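Local coordinates for pectinesterase (Aspergillus niger, PDB 5C1E), which hydrolyses the methyl esters of pectin to release methanol and de-esterified galacturonan, and probably takes part in the softening of plant tissue, at residues L226-Y231 against T253-E258; N105-N110 against G132-G137; A199-N204 against I230-V235; L219-R224 against T246-G251; S20-A25 against E47-D52. All coordinates share one frame; numbering follows the deposited sequence.

In the fold
All five contacts belong to one right-handed parallel beta-helix. Contact 5 comes first along the chain and lies at the N-terminal end, where helix 22-29 meets strand 49-51. Contact 2 follows, its centre about 15 Å from that of contact 5. Contacts 1, 3 and 4 group toward the other end; contact 1 is about 36 Å from contact 5, centre to centre. Contacts 1 and 3 share strand 228-232 within the ten-stranded sheet. Contact 4 alternates with both in sequence, and Tyr-231 OH joins them to Leu-219 O. Contact 4 carries the arginine that pairs with Asp-161, the predicted active-site residue.

Contact 1: residues L226-Y231 against T253-E258; sequences LARVIY and TPLYYE. With SO4 (sulfate ion), chain E.
This pair of neighbouring parallel strands belongs to the last turns of the pectinesterase beta-helix. Strands 228-231 and 255-258 run 4.7 Å apart, with an angle of 4° between them. Four backbone bonds join them. Leu-255 N gives to Ala-227 O at 2.7 Å, and Val-229 N to Leu-255 O. Tyr-257 N gives to Val-229 O, and Tyr-231 N to Tyr-257 O. On one face Val-229 CG2 meets Tyr-256 CE1 at 3.8 Å. The ring of Tyr-256 also takes Ala-227 CB near its hydroxyl end, while Pro-254 CB sits over the centre of one ring face, 3.3 Å above the plane. On the other face Ile-230 CG1 is 3.7 Å from Tyr-257 CB. With CG1 anti to the backbone N (chi1 -179°), Ile-230 sets CG1 and CD1 against Tyr-257 CB. Arg-228 CG packs on Leu-255 CB at 3.8 Å. Its chain then bends at chi3 (58°), and its guanidinium meets a sulfate, probably from the crystallisation liquor, edge-on. Arg-228 NH1 gives to sulfate O4 and NH2 to sulfate O2, both at 2.8 Å. NH1 also gives to a water that bonds Tyr-257 OH. Trp-197 makes a cation-pi contact with the Arg-228 guanidinium and also meets the Tyr-257 ring. Trp-245 stacks on Tyr-256. Strand 198-201 flanks strand 228-232 in the same sheet, and strand 182-187 meets Ala-227, Val-229 and Tyr-231.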
# COMPACT_ATOMS: atom_id res chain seq x y z
N LEU A 226 -5.25 16.01 -11.62
CA LEU A 226 -6.54 15.81 -10.95
C LEU A 226 -6.47 14.82 -9.78
O LEU A 226 -7.46 14.18 -9.41
CB LEU A 226 -7.63 15.45 -11.98
CG LEU A 226 -8.17 16.67 -12.73
CD1 LEU A 226 -8.94 16.28 -13.98
CD2 LEU A 226 -9.05 17.53 -11.85
N ALA A 227 -5.29 14.74 -9.17
CA ALA A 227 -5.04 13.97 -7.98
C ALA A 227 -6.18 14.16 -6.98
O ALA A 227 -6.52 15.29 -6.67
CB ALA A 227 -3.75 14.44 -7.34
N ARG A 228 -6.73 13.06 -6.47
CA ARG A 228 -7.80 13.13 -5.47
C ARG A 228 -7.53 12.26 -4.25
O ARG A 228 -7.47 11.03 -4.35
CB ARG A 228 -9.14 12.72 -6.07
CG ARG A 228 -10.30 12.83 -5.08
CD ARG A 228 -11.63 12.98 -5.79
NE ARG A 228 -11.91 11.87 -6.68
CZ ARG A 228 -12.93 11.84 -7.52
NH1 ARG A 228 -13.79 12.86 -7.56
NH2 ARG A 228 -13.12 10.79 -8.32
N VAL A 229 -7.38 12.92 -3.11
CA VAL A 229 -7.01 12.24 -1.87
C VAL A 229 -7.77 12.85 -0.70
O VAL A 229 -7.86 14.08 -0.60
CB VAL A 229 -5.51 12.41 -1.59
CG1 VAL A 229 -5.11 11.68 -0.32
CG2 VAL A 229 -4.67 11.93 -2.79
N ILE A 230 -8.32 11.98 0.16
CA ILE A 230 -8.94 12.40 1.42
C ILE A 230 -8.30 11.67 2.60
O ILE A 230 -8.14 10.44 2.57
CB ILE A 230 -10.49 12.23 1.43
CG1 ILE A 230 -11.06 12.71 2.77
CG2 ILE A 230 -10.91 10.80 1.14
CD1 ILE A 230 -12.55 12.96 2.72
N TYR A 231 -7.93 12.43 3.63
CA TYR A 231 -7.53 11.87 4.92
C TYR A 231 -8.68 12.14 5.88
O TYR A 231 -9.04 13.30 6.11
CB TYR A 231 -6.27 12.53 5.46
CG TYR A 231 -4.95 12.14 4.81
CD1 TYR A 231 -4.60 12.65 3.56
CD2 TYR A 231 -4.01 11.37 5.48
CE1 TYR A 231 -3.37 12.34 2.97
CE2 TYR A 231 -2.78 11.06 4.90
CZ TYR A 231 -2.47 11.53 3.64
OH TYR A 231 -1.24 11.24 3.05
N THR A 253 -4.91 20.86 -10.39
CA THR A 253 -6.11 21.26 -9.65
C THR A 253 -6.55 20.08 -8.81
O THR A 253 -7.56 19.44 -9.09
CB THR A 253 -7.24 21.70 -10.60
OG1 THR A 253 -7.63 20.61 -11.44
CG2 THR A 253 -6.80 22.91 -11.47
N PRO A 254 -5.76 19.76 -7.77
CA PRO A 254 -6.05 18.55 -7.01
C PRO A 254 -7.33 18.66 -6.21
O PRO A 254 -7.76 19.77 -5.87
CB PRO A 254 -4.85 18.42 -6.06
CG PRO A 254 -4.39 19.81 -5.88
CD PRO A 254 -4.59 20.47 -7.23
N LEU A 255 -7.93 17.52 -5.93
CA LEU A 255 -9.08 17.42 -5.03
C LEU A 255 -8.59 16.78 -3.72
O LEU A 255 -8.54 15.54 -3.56
CB LEU A 255 -10.20 16.60 -5.67
CG LEU A 255 -10.88 17.15 -6.93
CD1 LEU A 255 -11.29 18.60 -6.76
CD2 LEU A 255 -10.00 17.03 -8.15
N TYR A 256 -8.20 17.66 -2.82
CA TYR A 256 -7.58 17.30 -1.55
C TYR A 256 -8.46 17.69 -0.35
O TYR A 256 -8.82 18.86 -0.18
CB TYR A 256 -6.24 18.01 -1.45
CG TYR A 256 -5.11 17.46 -2.30
CD1 TYR A 256 -5.12 16.15 -2.78
CD2 TYR A 256 -3.99 18.26 -2.59
CE1 TYR A 256 -4.04 15.65 -3.53
CE2 TYR A 256 -2.93 17.78 -3.33
CZ TYR A 256 -2.95 16.48 -3.80
OH TYR A 256 -1.87 16.01 -4.49
N TYR A 257 -8.74 16.71 0.50
CA TYR A 257 -9.72 16.86 1.56
C TYR A 257 -9.21 16.34 2.88
O TYR A 257 -8.43 15.38 2.94
CB TYR A 257 -10.96 16.04 1.24
CG TYR A 257 -11.61 16.27 -0.10
CD1 TYR A 257 -12.56 17.26 -0.25
CD2 TYR A 257 -11.29 15.49 -1.20
CE1 TYR A 257 -13.21 17.45 -1.45
CE2 TYR A 257 -11.93 15.67 -2.41
CZ TYR A 257 -12.87 16.66 -2.54
OH TYR A 257 -13.52 16.87 -3.73
N GLU A 258 -9.68 16.96 3.96
CA GLU A 258 -9.56 16.38 5.29
C GLU A 258 -10.91 16.38 5.99
O GLU A 258 -11.70 17.30 5.81
CB GLU A 258 -8.57 17.16 6.11
CG GLU A 258 -7.13 16.96 5.70
CD GLU A 258 -6.23 17.89 6.48
OE1 GLU A 258 -5.74 17.47 7.55
OE2 GLU A 258 -6.05 19.05 6.04
S SO4 E . -16.37 11.83 -9.72
O1 SO4 E . -17.21 11.84 -8.50
O2 SO4 E . -15.54 10.61 -9.76
O3 SO4 E . -17.24 11.87 -10.91
O4 SO4 E . -15.53 13.05 -9.71
O HOH W 1 -14.22 15.27 -5.97

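Contact 2: residues N105-N110 against G132-G137; sequences NINVEN and GCQFSG
Asn-107 to Glu-109 pair in parallel with Gln-134 to Ser-136 as successive turns of the beta-helix. Backbone donors and acceptors match along the pair. Gln-134 N gives to Ile-106 O at 3.0 Å, and Val-108 N to Gln-134 O at 2.7 Å. Ser-136 N then gives to Val-108 O, and Asn-110 N to Ser-136 O. The amides of Asn-107 and Gln-134 lie side by side, their planes 64° apart, but do not bond each other. Asn-107 OD1 accepts from Asn-72 ND2, which also serves Gly-132 O, and Gln-134 NE2 has a weak bond to Tyr-69 O. Asn-105 is held at both ends: OD1 by Arg-3, ND2 by Thr-66 O. Asn-110 ND2 gives to Ile-80 O and Val-119 O, its OD1 takes Tyr-112 N, and Glu-109 OE1 bonds Thr-77 OG1. On the inner face, Phe-135 CD1 comes within 4.3 Å of Val-108 CB. Asn-107 OD1 approaches Gln-134 CG to 3.0 Å.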
# COMPACT_ATOMS: atom_id res chain seq x y z
N ASN A 105 -0.44 -10.79 6.11
CA ASN A 105 0.69 -10.92 7.04
C ASN A 105 2.05 -11.23 6.40
O ASN A 105 2.76 -12.15 6.82
CB ASN A 105 0.34 -11.97 8.10
CG ASN A 105 -0.99 -11.69 8.74
OD1 ASN A 105 -1.95 -12.46 8.58
ND2 ASN A 105 -1.08 -10.58 9.45
N ILE A 106 2.37 -10.45 5.36
CA ILE A 106 3.65 -10.55 4.66
C ILE A 106 4.29 -9.17 4.62
O ILE A 106 3.59 -8.17 4.42
CB ILE A 106 3.45 -11.15 3.26
CG1 ILE A 106 3.07 -12.63 3.42
CG2 ILE A 106 4.70 -10.95 2.40
CD1 ILE A 106 3.28 -13.53 2.27
N ASN A 107 5.60 -9.11 4.87
CA ASN A 107 6.37 -7.89 4.68
C ASN A 107 7.01 -7.90 3.29
O ASN A 107 7.58 -8.91 2.89
CB ASN A 107 7.50 -7.76 5.70
CG ASN A 107 7.01 -7.80 7.13
OD1 ASN A 107 5.84 -7.58 7.43
ND2 ASN A 107 7.91 -8.12 8.02
N VAL A 108 6.93 -6.77 2.60
CA VAL A 108 7.58 -6.58 1.31
C VAL A 108 8.46 -5.35 1.37
O VAL A 108 8.02 -4.27 1.80
CB VAL A 108 6.55 -6.43 0.15
CG1 VAL A 108 7.26 -6.27 -1.20
CG2 VAL A 108 5.63 -7.64 0.10
N GLU A 109 9.70 -5.49 0.91
CA GLU A 109 10.63 -4.38 0.95
C GLU A 109 11.47 -4.28 -0.31
O GLU A 109 11.73 -5.27 -0.98
CB GLU A 109 11.53 -4.45 2.18
CG GLU A 109 12.37 -5.69 2.27
CD GLU A 109 13.41 -5.62 3.38
OE1 GLU A 109 14.59 -5.98 3.14
OE2 GLU A 109 13.03 -5.19 4.49
N ASN A 110 11.83 -3.05 -0.62
CA ASN A 110 12.91 -2.78 -1.58
C ASN A 110 14.04 -2.16 -0.75
O ASN A 110 13.83 -1.15 -0.10
CB ASN A 110 12.43 -1.86 -2.71
CG ASN A 110 13.47 -1.72 -3.83
OD1 ASN A 110 14.65 -1.57 -3.57
ND2 ASN A 110 13.02 -1.76 -5.07
N GLY A 132 -2.77 -6.76 7.18
CA GLY A 132 -1.68 -7.00 8.10
C GLY A 132 -0.33 -7.12 7.45
O GLY A 132 0.55 -7.80 7.98
N CYS A 133 -0.12 -6.43 6.32
CA CYS A 133 1.15 -6.49 5.59
C CYS A 133 2.01 -5.27 5.89
O CYS A 133 1.53 -4.23 6.35
CB CYS A 133 0.89 -6.56 4.07
SG CYS A 133 0.08 -8.07 3.53
N GLN A 134 3.30 -5.39 5.63
CA GLN A 134 4.19 -4.23 5.65
C GLN A 134 4.78 -3.98 4.28
O GLN A 134 5.15 -4.91 3.56
CB GLN A 134 5.33 -4.42 6.66
CG GLN A 134 4.88 -4.78 8.07
CD GLN A 134 6.03 -4.78 9.06
OE1 GLN A 134 6.84 -3.84 9.06
NE2 GLN A 134 6.10 -5.81 9.93
N PHE A 135 4.91 -2.69 3.96
CA PHE A 135 5.53 -2.28 2.73
C PHE A 135 6.54 -1.20 3.07
O PHE A 135 6.18 -0.15 3.61
CB PHE A 135 4.50 -1.76 1.73
CG PHE A 135 3.32 -2.65 1.57
CD1 PHE A 135 3.33 -3.66 0.63
CD2 PHE A 135 2.19 -2.47 2.35
CE1 PHE A 135 2.25 -4.50 0.48
CE2 PHE A 135 1.10 -3.30 2.19
CZ PHE A 135 1.13 -4.32 1.26
N SER A 136 7.81 -1.46 2.74
CA SER A 136 8.91 -0.60 3.16
C SER A 136 9.83 -0.19 2.02
O SER A 136 10.22 -1.01 1.18
CB SER A 136 9.73 -1.31 4.24
OG SER A 136 8.95 -1.51 5.41
N GLY A 137 10.13 1.11 1.98
CA GLY A 137 11.09 1.69 1.04
C GLY A 137 11.40 3.10 1.45
O GLY A 137 11.30 3.43 2.64

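Contact 3: residues A199-N204 against I230-V235; sequences AIDNCN and IYQNSV
Ile-200 lies beside Tyr-231 on adjacent parallel strands of the beta-helix, both pointing the same way. Ile-200 CG1 is anti to the carbonyl carbon (chi1 -67°), and its CD1 reaches over one face of the Tyr-231 ring. This is a CH-pi contact: CD1 stands 3.6 Å from the ring centroid, shifted toward the CZ side. CG2 of Ile-200 touches CD2 of the ring. Tyr-231 OH bonds Leu-219 O. The polar face is built around Asp-201, whose chi1 near 180° places CG opposite the backbone N. Its OD1 accepts from Gln-232 NE2 at 3.0 Å and Asn-233 ND2 at 3.1 Å. The two donors come from opposite faces of the carboxylate plane, Gln-232 on the anti side and Asn-233 on the syn side. Gln-232 gets there from a CG set between its backbone N and carbonyl carbon (chi1 54°), while its OE1 takes Val-281 N. Beyond the strands, both chains bend with positive phi at Asn-202 and Asn-233. Ser-234 OG spans the bend: it gives to Gln-232 O and accepts from Cys-203 N at 3.0 Å. Gln-232 O also takes Asn-202 N. Val-235 N then bonds Cys-203 O, which restores the pairing. The two amide donors probably stabilise negative charge on Asp-201, and the serine hydroxyl gives Cys-203 N an acceptor at the bend and adds a second donor to Gln-232 O.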
# COMPACT_ATOMS: atom_id res chain seq x y z
N ALA A 199 -8.55 7.13 -0.34
CA ALA A 199 -9.16 7.42 0.96
C ALA A 199 -8.27 6.84 2.04
O ALA A 199 -8.04 5.63 2.08
CB ALA A 199 -10.56 6.85 1.03
N ILE A 200 -7.79 7.70 2.94
CA ILE A 200 -7.00 7.26 4.09
C ILE A 200 -7.89 7.43 5.33
O ILE A 200 -8.19 8.55 5.73
CB ILE A 200 -5.69 8.05 4.17
CG1 ILE A 200 -4.84 7.65 2.97
CG2 ILE A 200 -4.96 7.76 5.48
CD1 ILE A 200 -3.78 8.64 2.62
N ASP A 201 -8.34 6.30 5.87
CA ASP A 201 -9.43 6.27 6.85
C ASP A 201 -9.04 5.58 8.15
O ASP A 201 -8.59 4.44 8.15
CB ASP A 201 -10.66 5.57 6.27
CG ASP A 201 -11.82 5.52 7.25
OD1 ASP A 201 -12.58 6.51 7.32
OD2 ASP A 201 -11.99 4.49 7.91
N ASN A 202 -9.23 6.28 9.27
CA ASN A 202 -8.85 5.72 10.58
C ASN A 202 -7.42 5.20 10.57
O ASN A 202 -7.13 4.13 11.12
CB ASN A 202 -9.86 4.63 11.00
CG ASN A 202 -11.21 5.20 11.42
OD1 ASN A 202 -12.19 5.23 10.64
ND2 ASN A 202 -11.28 5.65 12.65
N CYS A 203 -6.52 5.94 9.93
CA CYS A 203 -5.11 5.58 9.92
C CYS A 203 -4.34 6.41 10.93
O CYS A 203 -4.86 7.37 11.52
CB CYS A 203 -4.52 5.73 8.52
SG CYS A 203 -5.24 4.60 7.29
N ASN A 204 -3.09 6.02 11.13
CA ASN A 204 -2.18 6.72 12.00
C ASN A 204 -0.95 7.13 11.20
O ASN A 204 -0.22 6.28 10.69
CB ASN A 204 -1.76 5.82 13.14
CG ASN A 204 -0.92 6.55 14.15
OD1 ASN A 204 -1.24 7.68 14.54
ND2 ASN A 204 0.15 5.91 14.60
N ILE A 230 -8.32 11.98 0.16
CA ILE A 230 -8.94 12.40 1.42
C ILE A 230 -8.30 11.67 2.60
O ILE A 230 -8.14 10.44 2.57
CB ILE A 230 -10.49 12.23 1.43
CG1 ILE A 230 -11.06 12.71 2.77
CG2 ILE A 230 -10.91 10.80 1.14
CD1 ILE A 230 -12.55 12.96 2.72
N TYR A 231 -7.93 12.43 3.63
CA TYR A 231 -7.53 11.87 4.92
C TYR A 231 -8.68 12.14 5.88
O TYR A 231 -9.04 13.30 6.11
CB TYR A 231 -6.27 12.53 5.46
CG TYR A 231 -4.95 12.14 4.81
CD1 TYR A 231 -4.60 12.65 3.56
CD2 TYR A 231 -4.01 11.37 5.48
CE1 TYR A 231 -3.37 12.34 2.97
CE2 TYR A 231 -2.78 11.06 4.90
CZ TYR A 231 -2.47 11.53 3.64
OH TYR A 231 -1.24 11.24 3.05
N GLN A 232 -9.28 11.08 6.41
CA GLN A 232 -10.47 11.20 7.24
C GLN A 232 -10.38 10.33 8.49
O GLN A 232 -9.82 9.22 8.46
CB GLN A 232 -11.73 10.85 6.43
CG GLN A 232 -11.68 9.50 5.76
CD GLN A 232 -12.91 9.22 4.89
OE1 GLN A 232 -13.42 10.11 4.24
NE2 GLN A 232 -13.33 7.98 4.85
N ASN A 233 -10.96 10.82 9.59
CA ASN A 233 -11.02 10.05 10.82
C ASN A 233 -9.65 9.50 11.26
O ASN A 233 -9.59 8.42 11.86
CB ASN A 233 -12.00 8.88 10.66
CG ASN A 233 -13.37 9.33 10.21
OD1 ASN A 233 -13.94 10.25 10.77
ND2 ASN A 233 -13.92 8.64 9.20
N SER A 234 -8.58 10.24 10.97
CA SER A 234 -7.23 9.75 11.17
C SER A 234 -6.44 10.60 12.14
O SER A 234 -6.79 11.76 12.41
CB SER A 234 -6.47 9.71 9.84
OG SER A 234 -7.03 8.77 8.96
N VAL A 235 -5.37 10.01 12.66
CA VAL A 235 -4.43 10.69 13.52
C VAL A 235 -3.21 11.15 12.73
O VAL A 235 -2.52 10.34 12.10
CB VAL A 235 -3.98 9.81 14.70
CG1 VAL A 235 -3.12 10.63 15.66
CG2 VAL A 235 -5.19 9.27 15.45

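Contact 4: residues L219-R224 against T246-G251; sequences LGRPWR and TTMADG. With SO4 (sulfate ion), chain D; ACT (acetate ion), chain M; SO4 (sulfate ion), chain F.
Arg-221 lies across Met-248 beside the predicted active-site residue of this pectinesterase. Its CG sits between the backbone N and carbonyl carbon (chi1 62°), and the chain runs extended to NE. CB lies 3.3 Å from Thr-246 O and also touches Thr-246 CG2. CG meets Met-248 CB and SD. CD lies 3.6 Å from Thr-247 O and also near Met-248 CB. NE forms a salt bridge to Asp-161. Met-248 SD, 3.5 Å from Arg-221 NE, stands over one face of the guanidinium, toward its rim. NH1 gives to acetate O at 3.0 Å, the ion probably coming from the crystallisation liquor, and to a water that bonds Thr-247 O. Arg-221 NH2 is 3.4 Å from Met-248 CE. The backbones are joined by Thr-246 N to Gly-220 O, 3.0 Å, and Ala-249 N to Pro-222 O, 2.9 Å. Met-248 CE also lies 3.8 Å from Trp-223 CD1, part of an oblique Met-aromatic contact. Trp-223 NE1 and Arg-224 bind one sulfate; Arg-224 reaches a second, both probably from the liquor. The chain turns a corner at Leu-219, near the end of strand 217-220, and then runs on as loop. Strand 182-187 lies alongside, touching Arg-221 and Trp-223, and Pro-222 packs on Tyr-256 of strand 255-259.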
# COMPACT_ATOMS: atom_id res chain seq x y z
N LEU A 219 0.91 15.76 3.21
CA LEU A 219 -0.12 14.75 3.01
C LEU A 219 -0.07 14.25 1.56
O LEU A 219 -0.37 13.08 1.27
CB LEU A 219 -1.48 15.35 3.34
CG LEU A 219 -1.71 15.77 4.80
CD1 LEU A 219 -2.98 16.59 4.89
CD2 LEU A 219 -1.76 14.56 5.73
N GLY A 220 0.33 15.13 0.66
CA GLY A 220 0.46 14.74 -0.72
C GLY A 220 0.89 15.86 -1.64
O GLY A 220 0.98 17.04 -1.25
N ARG A 221 1.19 15.44 -2.87
CA ARG A 221 1.36 16.36 -3.98
C ARG A 221 0.83 15.70 -5.25
O ARG A 221 0.73 14.46 -5.31
CB ARG A 221 2.82 16.79 -4.09
CG ARG A 221 3.79 15.65 -4.36
CD ARG A 221 5.22 16.16 -4.39
NE ARG A 221 6.13 15.14 -4.90
CZ ARG A 221 7.27 15.41 -5.54
NH1 ARG A 221 7.64 16.66 -5.74
NH2 ARG A 221 8.03 14.42 -5.98
N PRO A 222 0.47 16.50 -6.26
CA PRO A 222 -0.22 15.92 -7.42
C PRO A 222 0.73 15.43 -8.51
O PRO A 222 1.34 16.24 -9.22
CB PRO A 222 -1.10 17.06 -7.92
CG PRO A 222 -0.42 18.30 -7.46
CD PRO A 222 0.38 17.97 -6.23
N TRP A 223 0.82 14.12 -8.67
CA TRP A 223 1.67 13.57 -9.71
C TRP A 223 1.07 13.93 -11.08
O TRP A 223 1.80 14.18 -12.02
CB TRP A 223 1.86 12.07 -9.50
CG TRP A 223 2.84 11.42 -10.42
CD1 TRP A 223 3.84 12.03 -11.11
CD2 TRP A 223 2.95 10.02 -10.70
NE1 TRP A 223 4.54 11.10 -11.84
CE2 TRP A 223 4.01 9.85 -11.60
CE3 TRP A 223 2.24 8.89 -10.28
CZ2 TRP A 223 4.38 8.60 -12.10
CZ3 TRP A 223 2.60 7.64 -10.78
CH2 TRP A 223 3.66 7.51 -11.68
N ARG A 224 -0.26 13.95 -11.17
CA ARG A 224 -0.97 14.48 -12.34
C ARG A 224 -2.03 15.46 -11.84
O ARG A 224 -2.25 15.56 -10.62
CB ARG A 224 -1.60 13.36 -13.15
CG ARG A 224 -0.59 12.36 -13.72
CD ARG A 224 0.07 12.90 -14.96
NE ARG A 224 0.99 11.93 -15.56
CZ ARG A 224 2.26 11.76 -15.19
NH1 ARG A 224 3.01 10.85 -15.80
NH2 ARG A 224 2.79 12.49 -14.22
N THR A 246 1.58 19.94 -0.96
CA THR A 246 2.57 20.68 -1.73
C THR A 246 2.37 20.44 -3.24
O THR A 246 1.43 19.76 -3.67
CB THR A 246 4.01 20.38 -1.24
OG1 THR A 246 4.93 21.33 -1.81
CG2 THR A 246 4.45 18.97 -1.59
N THR A 247 3.27 21.00 -4.04
CA THR A 247 3.10 21.04 -5.49
C THR A 247 3.95 20.00 -6.22
O THR A 247 4.95 19.49 -5.68
CB THR A 247 3.52 22.40 -6.01
OG1 THR A 247 4.89 22.59 -5.64
CG2 THR A 247 2.65 23.50 -5.39
N MET A 248 3.53 19.69 -7.44
CA MET A 248 4.29 18.81 -8.33
C MET A 248 3.89 19.10 -9.78
O MET A 248 4.58 19.86 -10.44
CB MET A 248 4.13 17.33 -7.96
CG MET A 248 5.10 16.41 -8.70
SD MET A 248 4.94 14.67 -8.21
CE MET A 248 6.39 13.95 -8.96
N ALA A 249 2.79 18.53 -10.29
CA ALA A 249 2.44 18.75 -11.70
C ALA A 249 2.07 20.21 -11.93
O ALA A 249 1.28 20.76 -11.18
CB ALA A 249 1.29 17.86 -12.12
N ASP A 250 2.63 20.85 -12.96
CA ASP A 250 2.27 22.23 -13.26
C ASP A 250 0.80 22.32 -13.70
O ASP A 250 0.34 21.48 -14.47
CB ASP A 250 3.16 22.84 -14.33
CG ASP A 250 2.85 24.29 -14.55
OD1 ASP A 250 3.11 25.08 -13.62
OD2 ASP A 250 2.31 24.63 -15.62
N GLY A 251 0.09 23.31 -13.19
CA GLY A 251 -1.32 23.53 -13.56
C GLY A 251 -2.27 22.55 -12.90
O GLY A 251 -3.39 22.36 -13.36
S SO4 D . 6.58 11.67 -14.72
O1 SO4 D . 7.11 11.33 -13.38
O2 SO4 D . 7.72 11.97 -15.62
O3 SO4 D . 5.83 10.52 -15.24
O4 SO4 D . 5.73 12.87 -14.60
C ACT M . 8.75 17.48 -9.19
O ACT M . 9.38 17.31 -8.12
OXT ACT M . 8.11 18.53 -9.44
CH3 ACT M . 8.76 16.39 -10.21
S SO4 F . 0.65 10.48 -19.08
O1 SO4 F . 0.78 9.63 -17.88
O2 SO4 F . 1.89 10.41 -19.89
O3 SO4 F . -0.50 10.01 -19.89
O4 SO4 F . 0.38 11.88 -18.65
O HOH W 2 7.28 19.19 -4.33

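Contact 5: residues S20-A25 against E47-D52; sequences STIGDA and EQLTID
The carboxylate of Glu-47 accepts two backbone N-H groups from the first turn of helix 22-29, near the N-terminal end of the beta-helix. OE2 accepts from Ile-22 N at 3.0 Å, and OE1 from Gly-23 N at 2.8 Å. Each oxygen uses its syn lone pair, so the carboxylate binds the two neighbouring N-H groups side by side, one to each oxygen. The N-H...O angles are 152° at OE2 and 158° at OE1. Glu-47 reaches the helix through an extended chain beyond CG (chi2 -175°). Its OE2 also rests 3.4 Å from Thr-21 CB. The negative charge faces the first turn of the helix, where the helix dipole would probably favour it. Leu-49, two residues on, adds an apolar contact to the same helix turn. Its CD1 touches Ile-22 CG2 at 3.8 Å, the two side chains crossing at about a right angle. Its CD2 lies against Gly-23 CA at 3.9 Å. In the next shell, Leu-26 of the same helix touches Leu-49 and Ile-51. Ile-76 of strand 74-78 packs on both Ile-22 and Leu-49, and Val-13 of strand 11-13 meets Ile-22 and Ala-25. Strand 49-51 is fixed by backbone bonds of Leu-49 and Ile-51 to strand 94-96 and the residues flanking it. Thr-21 is the N-cap residue of the helix: its OG1 accepts from Asp-24 N at 2.9 Å.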
# COMPACT_ATOMS: atom_id res chain seq x y z
N SER A 20 10.86 -24.39 -1.51
CA SER A 20 11.86 -23.62 -0.77
C SER A 20 11.75 -22.12 -1.02
O SER A 20 12.14 -21.32 -0.17
CB SER A 20 13.27 -24.09 -1.13
OG SER A 20 13.48 -24.00 -2.52
N THR A 21 11.22 -21.75 -2.19
CA THR A 21 11.01 -20.36 -2.57
C THR A 21 9.52 -20.06 -2.86
O THR A 21 8.74 -20.94 -3.25
CB THR A 21 11.86 -19.95 -3.79
OG1 THR A 21 11.29 -20.46 -5.00
CG2 THR A 21 13.32 -20.41 -3.65
N ILE A 22 9.14 -18.80 -2.69
CA ILE A 22 7.80 -18.35 -3.04
C ILE A 22 7.61 -18.48 -4.55
O ILE A 22 6.57 -18.93 -5.00
CB ILE A 22 7.50 -16.93 -2.55
CG1 ILE A 22 7.66 -16.85 -1.02
CG2 ILE A 22 6.09 -16.51 -2.92
CD1 ILE A 22 7.67 -15.45 -0.48
N GLY A 23 8.62 -18.09 -5.31
CA GLY A 23 8.60 -18.22 -6.76
C GLY A 23 8.30 -19.63 -7.26
O GLY A 23 7.58 -19.81 -8.22
N ASP A 24 8.87 -20.63 -6.59
CA ASP A 24 8.60 -22.01 -6.97
C ASP A 24 7.14 -22.37 -6.75
O ASP A 24 6.56 -23.08 -7.56
CB ASP A 24 9.51 -22.98 -6.21
CG ASP A 24 10.95 -22.91 -6.67
OD1 ASP A 24 11.24 -22.31 -7.71
OD2 ASP A 24 11.80 -23.46 -5.96
N ALA A 25 6.54 -21.88 -5.65
CA ALA A 25 5.11 -22.16 -5.39
C ALA A 25 4.19 -21.45 -6.40
O ALA A 25 3.23 -22.04 -6.89
CB ALA A 25 4.72 -21.76 -3.98
N GLU A 47 13.81 -12.53 -3.22
CA GLU A 47 13.14 -12.84 -4.48
C GLU A 47 12.51 -11.59 -5.07
O GLU A 47 12.16 -10.66 -4.34
CB GLU A 47 12.06 -13.89 -4.23
CG GLU A 47 12.58 -15.22 -3.72
CD GLU A 47 11.50 -16.26 -3.59
OE1 GLU A 47 10.77 -16.50 -4.58
OE2 GLU A 47 11.36 -16.83 -2.50
N GLN A 48 12.37 -11.57 -6.40
CA GLN A 48 11.60 -10.56 -7.11
C GLN A 48 10.48 -11.29 -7.85
O GLN A 48 10.73 -12.19 -8.65
CB GLN A 48 12.49 -9.79 -8.09
CG GLN A 48 11.80 -8.59 -8.69
CD GLN A 48 12.70 -7.74 -9.56
OE1 GLN A 48 13.70 -8.22 -10.12
NE2 GLN A 48 12.36 -6.47 -9.69
N LEU A 49 9.23 -10.93 -7.56
CA LEU A 49 8.09 -11.74 -7.97
C LEU A 49 7.10 -10.97 -8.84
O LEU A 49 6.86 -9.79 -8.62
CB LEU A 49 7.36 -12.25 -6.73
CG LEU A 49 8.21 -13.04 -5.76
CD1 LEU A 49 7.43 -13.32 -4.49
CD2 LEU A 49 8.69 -14.32 -6.42
N THR A 50 6.53 -11.65 -9.83
CA THR A 50 5.38 -11.13 -10.56
C THR A 50 4.23 -12.07 -10.30
O THR A 50 4.36 -13.28 -10.53
CB THR A 50 5.66 -11.00 -12.07
OG1 THR A 50 6.73 -10.07 -12.26
CG2 THR A 50 4.42 -10.51 -12.81
N ILE A 51 3.13 -11.53 -9.79
CA ILE A 51 1.93 -12.33 -9.48
C ILE A 51 0.92 -12.15 -10.61
O ILE A 51 0.24 -11.12 -10.69
CB ILE A 51 1.24 -11.90 -8.17
CG1 ILE A 51 2.23 -11.72 -7.01
CG2 ILE A 51 0.15 -12.90 -7.78
CD1 ILE A 51 3.02 -12.93 -6.61
N ASP A 52 0.84 -13.14 -11.50
CA ASP A 52 -0.04 -13.04 -12.67
C ASP A 52 -0.98 -14.23 -12.82
O ASP A 52 -1.50 -14.46 -13.90
CB ASP A 52 0.78 -12.83 -13.95
CG ASP A 52 1.76 -13.98 -14.20
OD1 ASP A 52 1.65 -15.01 -13.50
OD2 ASP A 52 2.62 -13.82 -15.08